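Local coordinates for protein aldehyde dehydrogenase (Burkholderia thailandensis, PDB 5J6B) that probably oxidises aldehydes to carboxylic acids with NADP as cofactor, as a tetrameric member of the aldehyde dehydrogenase family, at residues V23-E28 with R42-D47; R72-L77 with E122-I127; S144-R149 with R478-R483; G193-G198 with I213-R218. All coordinates share one frame; numbering follows the deposited sequence.

Contact 1. Residues V23-E28 with R42-D47; sequences VYANAE and RVALAD
With chi1 at 61°, N26 holds its CG between its own backbone N and carbonyl carbon, and chi2 of 71° turns the carboxamide toward the backbone of L45, which it grips at both ends. The arrangement is an Asx turn: N26 OD1 also accepts from E28 N, two residues on, at 3.0 Å. The turn lies in the loop between strands 21-23 and 29-32 of the small four-stranded sheet, just where strand 39-43 runs out into loop. Toward L45 the amide works as a pair of nearly straight bonds, L45 N to N26 OD1 at 2.9 Å (178° at the hydrogen) and N26 ND2 to L45 O at 3.0 Å; L45 O lies in the amide plane. With two backbone donors on OD1 and one backbone acceptor for ND2, the rotation of the carboxamide is fixed. The peptide of N26 packs close as well, its O approaching A44 CA at 3.2 Å in a CA-H...O contact, while A25 and A44 meet through their methyl groups. Y16 of strand 13-18 backs both of these alanines. Farther along, the E28 side chain crosses that of L45 at about a right angle, its OE1 3.8 Å from L45 CD2. A27 lays its CB against R42 CB, and R42 reaches on to a salt bridge with E30. Two waters join the polar groups at the margin: one molecule donates to A27 O and accepts weakly from R42 NE, and a second donates to both E28 OE1 and L45 O, the latter at 2.9 Å.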
# COMPACT_ATOMS: atom_id res chain seq x y z
N VAL A 23 -38.67 -1.94 19.11
CA VAL A 23 -39.39 -1.94 20.38
C VAL A 23 -40.20 -0.65 20.47
O VAL A 23 -39.62 0.44 20.49
CB VAL A 23 -38.44 -2.06 21.59
CG1 VAL A 23 -39.24 -2.07 22.91
CG2 VAL A 23 -37.54 -3.28 21.45
N TYR A 24 -41.53 -0.77 20.52
CA TYR A 24 -42.39 0.40 20.74
C TYR A 24 -42.53 0.66 22.24
O TYR A 24 -43.60 0.55 22.84
CB TYR A 24 -43.74 0.21 20.06
CG TYR A 24 -43.67 0.27 18.55
CD1 TYR A 24 -43.41 -0.87 17.80
CD2 TYR A 24 -43.86 1.48 17.87
CE1 TYR A 24 -43.34 -0.82 16.42
CE2 TYR A 24 -43.80 1.53 16.48
CZ TYR A 24 -43.54 0.38 15.77
OH TYR A 24 -43.47 0.41 14.40
N ALA A 25 -41.39 1.01 22.85
CA ALA A 25 -41.32 1.08 24.31
C ALA A 25 -42.23 2.17 24.87
O ALA A 25 -42.79 2.02 25.96
CB ALA A 25 -39.87 1.31 24.75
N ASN A 26 -42.36 3.27 24.15
CA ASN A 26 -43.10 4.44 24.61
C ASN A 26 -43.14 5.40 23.43
O ASN A 26 -42.63 5.09 22.35
CB ASN A 26 -42.46 5.08 25.84
CG ASN A 26 -41.03 5.55 25.58
OD1 ASN A 26 -40.81 6.53 24.87
ND2 ASN A 26 -40.05 4.87 26.18
N ALA A 27 -43.73 6.56 23.64
CA ALA A 27 -43.81 7.61 22.62
C ALA A 27 -43.42 8.95 23.21
O ALA A 27 -44.03 9.98 22.93
CB ALA A 27 -45.21 7.67 22.00
N GLU A 28 -42.37 8.95 24.04
CA GLU A 28 -42.09 10.12 24.86
C GLU A 28 -41.35 11.21 24.11
O GLU A 28 -41.44 12.38 24.49
CB GLU A 28 -41.29 9.69 26.10
CG GLU A 28 -42.04 8.69 26.98
CD GLU A 28 -41.17 8.08 28.07
OE1 GLU A 28 -40.01 8.52 28.22
OE2 GLU A 28 -41.65 7.16 28.77
N ARG A 42 -43.81 11.03 17.07
CA ARG A 42 -43.30 10.67 18.38
C ARG A 42 -42.51 9.39 18.23
O ARG A 42 -42.85 8.55 17.40
CB ARG A 42 -44.44 10.50 19.39
CG ARG A 42 -45.16 11.80 19.66
CD ARG A 42 -46.33 11.64 20.60
NE ARG A 42 -46.85 12.95 20.98
CZ ARG A 42 -47.58 13.72 20.19
NH1 ARG A 42 -47.91 13.31 18.97
NH2 ARG A 42 -48.00 14.90 20.62
N VAL A 43 -41.40 9.27 18.97
CA VAL A 43 -40.58 8.08 18.88
C VAL A 43 -40.26 7.59 20.28
O VAL A 43 -40.36 8.33 21.27
CB VAL A 43 -39.28 8.30 18.06
CG1 VAL A 43 -39.54 9.23 16.87
CG2 VAL A 43 -38.18 8.82 18.93
N ALA A 44 -39.90 6.30 20.36
CA ALA A 44 -39.56 5.68 21.64
C ALA A 44 -38.23 6.23 22.17
O ALA A 44 -37.23 6.23 21.46
CB ALA A 44 -39.47 4.16 21.47
N LEU A 45 -38.25 6.68 23.42
CA LEU A 45 -37.08 7.23 24.10
C LEU A 45 -36.49 6.14 24.99
O LEU A 45 -37.19 5.60 25.86
CB LEU A 45 -37.46 8.47 24.91
CG LEU A 45 -36.38 9.30 25.61
CD1 LEU A 45 -35.51 10.06 24.60
CD2 LEU A 45 -37.03 10.25 26.61
N ALA A 46 -35.22 5.81 24.77
CA ALA A 46 -34.57 4.76 25.54
C ALA A 46 -34.10 5.28 26.89
O ALA A 46 -33.50 6.36 26.97
CB ALA A 46 -33.37 4.20 24.76
N ASP A 47 -34.37 4.53 27.95
CA ASP A 47 -33.82 4.84 29.26
C ASP A 47 -32.55 4.04 29.50
O ASP A 47 -32.10 3.27 28.64
CB ASP A 47 -34.86 4.59 30.36
CG ASP A 47 -35.36 3.16 30.41
OD1 ASP A 47 -34.69 2.24 29.88
OD2 ASP A 47 -36.45 2.94 30.99
O HOH W 1 -45.27 12.40 23.69
O HOH W 2 -37.55 6.81 28.48

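Contact 2. Residues R72-L77 with E122-I127; sequences RRQAIL and EESVRI
This is a small, buried contact between helix 70-86 and the turn at the C-terminal end of helix 103-123, made by Q74 and L77 on one side and S124 and V125 on the other. S124 sits against the helix, its OG 3.3 Å from Q74 CB and almost as near to Q74 CA. A chi1 of 69° sets that hydroxyl between its own backbone N and carbonyl carbon; its hydrogen bond goes to A121 O in helix 103-123, and its contact with Q74 is with the CA and CB carbons. L77 CD1 comes up to S124 CB at 4.1 Å, and A177 of helix 164-178 touches both residues. Q74 extends its chain with CG anti to the backbone N (chi1 -178°) and passes at a slant over V125, whose CG1 is 3.8 Å from Q74 OE1 and whose CG2 is 3.7 Å from Q74 NE2. Q74 NE2 is hydrogen-bonded to E122 of the second subunit and weakly to A121 O. E123 to R126 form a type I beta turn, closed by R126 N to E123 O at 3.0 Å, and this turn leads the chain toward the subunit interface. R126 folds back over it, NH1 donating to E122 O at 2.8 Å, with that oxygen in the guanidinium plane; the same arginine forms salt bridges to E122 and E123 of the second subunit, and V125 O accepts from N133 of the third. Beside S124, a water accepts from R73 NE, at the edge of the guanidinium, and donates to S124 O, 2.8 Å away.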
# COMPACT_ATOMS: atom_id res chain seq x y z
N ARG A 72 -20.61 -11.77 3.08
CA ARG A 72 -21.89 -11.62 3.77
C ARG A 72 -22.08 -10.19 4.27
O ARG A 72 -23.19 -9.64 4.20
CB ARG A 72 -21.97 -12.61 4.94
CG ARG A 72 -22.07 -14.08 4.51
CD ARG A 72 -23.49 -14.45 4.07
NE ARG A 72 -24.43 -14.35 5.19
CZ ARG A 72 -24.57 -15.28 6.13
NH1 ARG A 72 -23.84 -16.39 6.09
NH2 ARG A 72 -25.44 -15.10 7.12
N ARG A 73 -21.01 -9.57 4.77
CA ARG A 73 -21.12 -8.19 5.20
C ARG A 73 -21.39 -7.27 4.01
O ARG A 73 -22.15 -6.30 4.13
CB ARG A 73 -19.86 -7.78 5.95
CG ARG A 73 -19.63 -8.64 7.18
CD ARG A 73 -18.69 -7.94 8.14
NE ARG A 73 -17.30 -8.35 7.98
CZ ARG A 73 -16.69 -9.22 8.77
NH1 ARG A 73 -17.34 -9.79 9.78
NH2 ARG A 73 -15.42 -9.53 8.54
N GLN A 74 -20.80 -7.58 2.86
CA GLN A 74 -21.09 -6.82 1.65
C GLN A 74 -22.56 -6.93 1.28
O GLN A 74 -23.19 -5.92 0.91
CB GLN A 74 -20.21 -7.32 0.51
CG GLN A 74 -20.39 -6.56 -0.80
CD GLN A 74 -19.48 -7.08 -1.89
OE1 GLN A 74 -19.41 -8.28 -2.13
NE2 GLN A 74 -18.75 -6.17 -2.54
N ALA A 75 -23.13 -8.14 1.34
CA ALA A 75 -24.53 -8.31 0.96
C ALA A 75 -25.45 -7.55 1.90
O ALA A 75 -26.47 -7.00 1.47
CB ALA A 75 -24.89 -9.79 0.93
N ILE A 76 -25.10 -7.51 3.19
CA ILE A 76 -25.86 -6.71 4.15
C ILE A 76 -25.82 -5.24 3.75
O ILE A 76 -26.86 -4.56 3.71
CB ILE A 76 -25.32 -6.94 5.57
CG1 ILE A 76 -25.62 -8.38 6.00
CG2 ILE A 76 -25.85 -5.90 6.56
CD1 ILE A 76 -24.90 -8.82 7.27
N LEU A 77 -24.63 -4.73 3.43
CA LEU A 77 -24.51 -3.33 3.02
C LEU A 77 -25.26 -3.07 1.71
O LEU A 77 -25.93 -2.03 1.57
CB LEU A 77 -23.02 -2.95 2.92
CG LEU A 77 -22.39 -2.72 4.29
CD1 LEU A 77 -20.86 -2.87 4.29
CD2 LEU A 77 -22.77 -1.33 4.80
N GLU A 122 -18.19 -1.79 -0.99
CA GLU A 122 -16.96 -2.11 -1.72
C GLU A 122 -15.79 -2.39 -0.77
O GLU A 122 -15.01 -3.33 -1.00
CB GLU A 122 -16.60 -0.95 -2.67
CG GLU A 122 -17.59 -0.71 -3.82
CD GLU A 122 -17.49 0.70 -4.41
OE1 GLU A 122 -16.51 1.42 -4.09
OE2 GLU A 122 -18.40 1.09 -5.18
N GLU A 123 -15.64 -1.59 0.28
CA GLU A 123 -14.49 -1.75 1.17
C GLU A 123 -14.60 -2.99 2.05
O GLU A 123 -13.58 -3.49 2.54
CB GLU A 123 -14.32 -0.50 2.04
CG GLU A 123 -13.91 0.76 1.26
CD GLU A 123 -12.55 0.63 0.61
OE1 GLU A 123 -11.76 -0.24 1.03
OE2 GLU A 123 -12.26 1.42 -0.31
N SER A 124 -15.82 -3.50 2.25
CA SER A 124 -16.02 -4.63 3.15
C SER A 124 -15.27 -5.87 2.69
O SER A 124 -14.97 -6.74 3.52
CB SER A 124 -17.51 -4.94 3.30
OG SER A 124 -18.04 -5.47 2.09
N VAL A 125 -14.97 -5.98 1.40
CA VAL A 125 -14.27 -7.15 0.89
C VAL A 125 -12.79 -6.87 0.60
O VAL A 125 -12.12 -7.69 -0.02
CB VAL A 125 -14.96 -7.73 -0.35
CG1 VAL A 125 -16.27 -8.45 0.03
CG2 VAL A 125 -15.23 -6.63 -1.39
N ARG A 126 -12.27 -5.72 1.03
CA ARG A 126 -10.85 -5.43 0.82
C ARG A 126 -10.22 -4.80 2.05
O ARG A 126 -9.35 -3.92 1.95
CB ARG A 126 -10.62 -4.56 -0.43
CG ARG A 126 -11.74 -3.62 -0.77
CD ARG A 126 -11.45 -2.75 -2.01
NE ARG A 126 -11.39 -3.48 -3.28
CZ ARG A 126 -12.41 -4.07 -3.90
NH1 ARG A 126 -13.64 -4.07 -3.37
NH2 ARG A 126 -12.21 -4.68 -5.06
N ILE A 127 -10.61 -5.25 3.24
CA ILE A 127 -10.01 -4.70 4.45
C ILE A 127 -8.54 -5.11 4.54
O ILE A 127 -8.20 -6.30 4.44
CB ILE A 127 -10.80 -5.14 5.69
CG1 ILE A 127 -12.16 -4.44 5.67
CG2 ILE A 127 -10.00 -4.84 6.96
CD1 ILE A 127 -12.97 -4.60 6.94
O HOH W 3 -15.36 -7.44 6.17

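Contact 3. Residues S144-R149 with R478-R483; sequences SGYYKR and RLMVVR
The ring of Y146 forms the apolar centre, flanked by the terminal methyl of M480 and one branch of V482. The three side chains share one face of an antiparallel beta ladder in which strand 143-151, the middle of three strands, pairs with strand 475-483 at the end of the chain. It corresponds to the oligomerisation sheet of the aldehyde dehydrogenase family. M480 runs out with CG anti to its backbone N (chi1 -180°) and then bends at chi3, 60°, which brings CE back to 3.8 Å from Y146 CD2. V482 CG2 meets the far part of the same ring obliquely, 3.9 Å from Y146 CE2. W431 of the fourth subunit packs on both Y146 and M480, and Y146 also meets its own counterpart in the third. On the reverse face, L479 CD1 leans over the neighbouring strand to lie 3.5 Å from Y146 O, while Y147 sends its ring away and touches L479 through CB. Beneath the side chains, S144-V482, Y146-M480 and K148-R478 are hydrogen-bonded pairs, with M480 N to Y146 O a short 2.6 Å. CA-H...O contacts fill the steps between them, such as Y147 CA to R478 O at 3.3 Å. Residues L479 to V482 pair in parallel with a strand of the fourth subunit, so the sheet continues across the interface. At one polar end, K148 leaves the ladder for a salt bridge to D432 of that subunit and a cation-pi contact with its W431. At the other, a water joins S144 OG, 2.7 Å away, to V482 O, to which it donates at 2.8 Å.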
# COMPACT_ATOMS: atom_id res chain seq x y z
N SER A 144 8.98 -14.42 10.39
CA SER A 144 8.20 -13.70 9.40
C SER A 144 6.94 -13.17 10.06
O SER A 144 6.44 -13.74 11.04
CB SER A 144 7.85 -14.59 8.19
OG SER A 144 7.15 -15.75 8.60
N GLY A 145 6.43 -12.07 9.53
CA GLY A 145 5.32 -11.35 10.13
C GLY A 145 4.12 -11.26 9.20
O GLY A 145 4.28 -10.99 8.01
N TYR A 146 2.94 -11.47 9.77
CA TYR A 146 1.65 -11.34 9.09
C TYR A 146 0.72 -10.55 10.00
O TYR A 146 0.68 -10.81 11.21
CB TYR A 146 1.02 -12.72 8.79
CG TYR A 146 1.99 -13.70 8.17
CD1 TYR A 146 2.03 -13.89 6.80
CD2 TYR A 146 2.90 -14.40 8.97
CE1 TYR A 146 2.94 -14.77 6.23
CE2 TYR A 146 3.81 -15.27 8.41
CZ TYR A 146 3.83 -15.46 7.04
OH TYR A 146 4.73 -16.32 6.47
N TYR A 147 -0.04 -9.61 9.45
CA TYR A 147 -1.02 -8.95 10.31
C TYR A 147 -2.35 -8.81 9.57
O TYR A 147 -2.39 -8.64 8.35
CB TYR A 147 -0.53 -7.57 10.82
CG TYR A 147 -0.35 -6.52 9.74
CD1 TYR A 147 -1.42 -5.73 9.33
CD2 TYR A 147 0.88 -6.32 9.14
CE1 TYR A 147 -1.27 -4.77 8.34
CE2 TYR A 147 1.05 -5.36 8.15
CZ TYR A 147 -0.03 -4.59 7.75
OH TYR A 147 0.14 -3.64 6.77
N LYS A 148 -3.43 -8.91 10.32
CA LYS A 148 -4.76 -8.63 9.80
C LYS A 148 -5.47 -7.73 10.79
O LYS A 148 -5.07 -7.61 11.95
CB LYS A 148 -5.57 -9.92 9.57
CG LYS A 148 -5.82 -10.73 10.83
CD LYS A 148 -6.57 -12.03 10.51
CE LYS A 148 -6.67 -12.95 11.71
NZ LYS A 148 -7.32 -14.24 11.34
N ARG A 149 -6.55 -7.09 10.33
CA ARG A 149 -7.35 -6.22 11.17
C ARG A 149 -8.54 -6.99 11.71
O ARG A 149 -9.20 -7.72 10.97
CB ARG A 149 -7.81 -4.99 10.38
CG ARG A 149 -6.67 -4.20 9.86
CD ARG A 149 -7.14 -2.96 9.14
NE ARG A 149 -6.09 -1.94 9.10
CZ ARG A 149 -5.79 -1.15 10.12
NH1 ARG A 149 -6.46 -1.26 11.27
NH2 ARG A 149 -4.82 -0.26 9.99
N ARG A 478 -3.81 -7.32 14.41
CA ARG A 478 -3.53 -8.60 15.07
C ARG A 478 -2.34 -9.19 14.32
O ARG A 478 -2.48 -9.68 13.19
CB ARG A 478 -4.76 -9.49 15.06
CG ARG A 478 -4.55 -10.94 15.48
CD ARG A 478 -4.77 -11.20 16.97
NE ARG A 478 -5.96 -10.58 17.58
CZ ARG A 478 -7.17 -11.12 17.69
NH1 ARG A 478 -7.44 -12.33 17.19
NH2 ARG A 478 -8.13 -10.45 18.31
N LEU A 479 -1.16 -9.11 14.93
CA LEU A 479 0.08 -9.56 14.32
C LEU A 479 0.30 -11.04 14.60
O LEU A 479 0.04 -11.51 15.72
CB LEU A 479 1.27 -8.75 14.86
CG LEU A 479 2.68 -9.23 14.49
CD1 LEU A 479 2.99 -8.98 13.02
CD2 LEU A 479 3.74 -8.58 15.40
N MET A 480 0.76 -11.77 13.60
CA MET A 480 1.24 -13.13 13.79
C MET A 480 2.71 -13.17 13.41
O MET A 480 3.07 -12.81 12.28
CB MET A 480 0.45 -14.16 12.97
CG MET A 480 0.95 -15.59 13.19
SD MET A 480 -0.03 -16.87 12.37
CE MET A 480 0.12 -16.36 10.65
N VAL A 481 3.57 -13.53 14.38
CA VAL A 481 4.99 -13.77 14.14
C VAL A 481 5.19 -15.28 14.09
O VAL A 481 4.81 -16.00 15.01
CB VAL A 481 5.86 -13.14 15.25
CG1 VAL A 481 7.33 -13.46 14.99
CG2 VAL A 481 5.63 -11.63 15.33
N VAL A 482 5.80 -15.76 13.01
CA VAL A 482 6.06 -17.18 12.82
C VAL A 482 7.57 -17.39 12.75
O VAL A 482 8.24 -16.80 11.90
CB VAL A 482 5.38 -17.73 11.56
CG1 VAL A 482 5.63 -19.22 11.45
CG2 VAL A 482 3.89 -17.43 11.61
N ARG A 483 8.09 -18.23 13.64
CA ARG A 483 9.50 -18.58 13.63
C ARG A 483 9.69 -19.92 12.93
O ARG A 483 9.09 -20.92 13.34
CB ARG A 483 10.09 -18.64 15.04
CG ARG A 483 11.58 -18.87 14.98
CD ARG A 483 12.20 -19.05 16.36
NE ARG A 483 13.63 -18.77 16.30
CZ ARG A 483 14.43 -18.73 17.36
NH1 ARG A 483 13.95 -18.97 18.57
NH2 ARG A 483 15.70 -18.44 17.19
O HOH W 4 8.96 -17.66 9.28

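Contact 4. Residues G193-G198 with I213-R218; sequences GALIIG and ILPAHR. With NDP (NADPH dihydro-nicotinamide-adenine-dinucleotide phosphate), chain F.
I213 carries the tight part of this contact, which joins helix 192-202 to the end of strand 211-213, an edge strand of the largely parallel, Rossmann-like cofactor-binding sheet. I213 CD1 pushes against the helix backbone, 3.4 Å from A194 O and 3.7 Å from G198 CA, where the lack of a side chain on the glycine lets the methyl lie close. I213 CG2, anti to the backbone N, lies against the same helix, 4.1 Å from A194 CB and 4.0 Å from L195 CD2; the leucine and isoleucine slide past each other in opposite directions. L195 CD1 reaches P215 CG more loosely, and Y14 and Y17 of strand 13-18 also border the leucine. Beyond the proline the chain leaves the helix for the partly exposed cofactor side, where polar contacts replace packing. A216 O accepts from K185, whose NZ is also hydrogen-bonded to NADPH. R218 N and NE both donate to O3X of the 2'-phosphate, NE at 2.8 Å and 168°. R218 NH1 joins that phosphate to the pyrophosphate, donating at 3.0 Å both to O1X and to O2A. Three N-H groups thus hold the 2'-phosphate, consistent with use of NADP. The bend at chi3, 65°, sets the R218 guanidinium with one face under the C8A edge of the adenine, the two planes tilted to each other, C8A 3.5 Å above the guanidinium centre.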
# COMPACT_ATOMS: atom_id res chain seq x y z
N GLY A 193 -34.65 9.66 10.65
CA GLY A 193 -33.84 9.03 9.62
C GLY A 193 -33.05 7.85 10.15
O GLY A 193 -33.03 6.78 9.54
N ALA A 194 -32.42 8.03 11.32
CA ALA A 194 -31.71 6.94 11.99
C ALA A 194 -32.62 5.74 12.24
O ALA A 194 -32.19 4.59 12.13
CB ALA A 194 -31.12 7.43 13.31
N LEU A 195 -33.89 5.99 12.58
CA LEU A 195 -34.80 4.88 12.85
C LEU A 195 -35.30 4.22 11.57
O LEU A 195 -35.61 3.02 11.58
CB LEU A 195 -35.98 5.37 13.71
CG LEU A 195 -35.59 5.84 15.11
CD1 LEU A 195 -36.76 6.52 15.81
CD2 LEU A 195 -35.02 4.69 15.96
N ILE A 196 -35.40 4.97 10.47
CA ILE A 196 -35.69 4.33 9.19
C ILE A 196 -34.51 3.45 8.76
O ILE A 196 -34.71 2.35 8.22
CB ILE A 196 -36.02 5.39 8.12
CG1 ILE A 196 -37.31 6.14 8.50
CG2 ILE A 196 -36.14 4.74 6.73
CD1 ILE A 196 -37.65 7.29 7.57
N ILE A 197 -33.28 3.91 8.99
CA ILE A 197 -32.11 3.08 8.75
C ILE A 197 -32.17 1.82 9.61
O ILE A 197 -31.93 0.70 9.13
CB ILE A 197 -30.82 3.88 9.02
CG1 ILE A 197 -30.62 4.98 7.97
CG2 ILE A 197 -29.62 2.95 9.05
CD1 ILE A 197 -29.49 5.94 8.30
N GLY A 198 -32.51 1.97 10.89
CA GLY A 198 -32.72 0.82 11.75
C GLY A 198 -33.74 -0.17 11.20
O GLY A 198 -33.54 -1.39 11.24
N ILE A 213 -30.23 1.16 17.96
CA ILE A 213 -30.37 2.58 17.65
C ILE A 213 -31.35 3.15 18.66
O ILE A 213 -32.55 2.86 18.60
CB ILE A 213 -30.84 2.83 16.21
CG1 ILE A 213 -29.80 2.27 15.22
CG2 ILE A 213 -31.06 4.32 15.97
CD1 ILE A 213 -30.16 2.44 13.79
N LEU A 214 -30.85 3.94 19.60
CA LEU A 214 -31.62 4.33 20.77
C LEU A 214 -31.68 5.84 20.90
O LEU A 214 -30.65 6.46 21.24
CB LEU A 214 -31.02 3.71 22.03
CG LEU A 214 -30.88 2.18 22.08
CD1 LEU A 214 -30.20 1.76 23.36
CD2 LEU A 214 -32.24 1.50 21.96
N PRO A 215 -32.81 6.48 20.62
CA PRO A 215 -32.94 7.90 20.96
C PRO A 215 -32.83 8.10 22.46
O PRO A 215 -33.35 7.31 23.25
CB PRO A 215 -34.32 8.28 20.43
CG PRO A 215 -34.64 7.21 19.37
CD PRO A 215 -34.02 5.97 19.94
N ALA A 216 -32.12 9.16 22.85
CA ALA A 216 -31.95 9.53 24.25
C ALA A 216 -31.40 10.95 24.30
O ALA A 216 -30.50 11.29 23.52
CB ALA A 216 -31.00 8.56 24.97
N HIS A 217 -31.95 11.77 25.19
CA HIS A 217 -31.44 13.12 25.35
C HIS A 217 -30.04 13.08 25.95
O HIS A 217 -29.64 12.10 26.59
CB HIS A 217 -32.37 13.96 26.24
CG HIS A 217 -33.71 14.21 25.63
ND1 HIS A 217 -33.89 15.00 24.52
CD2 HIS A 217 -34.94 13.76 25.98
CE1 HIS A 217 -35.17 15.04 24.21
NE2 HIS A 217 -35.84 14.29 25.07
N ARG A 218 -29.29 14.17 25.73
CA ARG A 218 -27.93 14.25 26.26
C ARG A 218 -27.88 13.99 27.76
O ARG A 218 -27.02 13.24 28.24
CB ARG A 218 -27.30 15.60 25.91
CG ARG A 218 -28.08 16.84 26.37
CD ARG A 218 -27.53 18.08 25.66
NE ARG A 218 -27.76 18.02 24.22
CZ ARG A 218 -27.13 18.77 23.32
NH1 ARG A 218 -27.41 18.63 22.03
NH2 ARG A 218 -26.20 19.63 23.71
PA NDP F . -24.25 18.80 19.68
O1A NDP F . -22.84 18.76 20.20
O2A NDP F . -25.12 19.79 20.46
O5B NDP F . -24.93 17.37 19.77
C5B NDP F . -24.45 16.30 18.92
C4B NDP F . -24.91 15.00 19.55
O4B NDP F . -24.29 14.86 20.85
C3B NDP F . -26.42 14.89 19.79
O3B NDP F . -26.84 13.55 19.53
C2B NDP F . -26.54 15.22 21.28
O2B NDP F . -27.69 14.67 21.95
C1B NDP F . -25.28 14.53 21.79
N9A NDP F . -24.85 14.96 23.12
C8A NDP F . -24.70 16.24 23.59
N7A NDP F . -24.21 16.31 24.80
C5A NDP F . -24.05 14.98 25.17
C6A NDP F . -23.56 14.37 26.35
N6A NDP F . -23.20 15.05 27.44
N1A NDP F . -23.49 13.03 26.37
C2A NDP F . -23.92 12.34 25.31
N3A NDP F . -24.43 12.80 24.16
C4A NDP F . -24.45 14.14 24.15
O3 NDP F . -24.24 19.29 18.17
PN NDP F . -25.40 19.48 17.10
O1N NDP F . -26.32 18.31 17.13
O2N NDP F . -26.11 20.79 17.40
O5D NDP F . -24.64 19.62 15.70
C5D NDP F . -23.90 20.78 15.28
C4D NDP F . -22.43 20.55 15.54
O4D NDP F . -21.98 19.38 14.79
C3D NDP F . -21.54 21.72 15.09
O3D NDP F . -20.49 22.04 15.99
C2D NDP F . -20.98 21.21 13.77
O2D NDP F . -19.80 21.81 13.28
C1D NDP F . -20.80 19.74 14.10
N1N NDP F . -20.65 18.98 12.87
C2N NDP F . -19.52 18.23 12.61
C3N NDP F . -19.29 17.64 11.42
C7N NDP F . -18.10 16.75 11.18
O7N NDP F . -18.30 15.66 10.61
N7N NDP F . -16.89 17.16 11.53
C4N NDP F . -20.24 17.89 10.27
C5N NDP F . -21.54 18.40 10.77
C6N NDP F . -21.67 18.96 11.96
P2B NDP F . -29.15 15.38 21.88
O1X NDP F . -29.14 16.50 20.89
O2X NDP F . -30.07 14.23 21.50
O3X NDP F . -29.42 15.90 23.31

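In the fold
Along the chain, contacts 1 and 2 close in turn, and contact 4 is nested within the long loop that contact 3 closes. Contacts 1 and 4 are neighbours, their centres about 10 Å apart: A46 N probably bonds P215 O, which ties the small N-terminal sheet to the edge of the cofactor-binding sheet beside NADPH. Contact 2 lies about 24 Å from contact 4, centre to centre, between helices 70-86 and 103-123, where the second subunit packs. It touches contact 3 through I127 and R149, where the chain passes into the protruding three-stranded sheet. Contacts 1 and 3 are farthest apart, about 46 Å between centres, separating the neighbourhood of the 2'-phosphate of NADPH from the sheet that joins subunits.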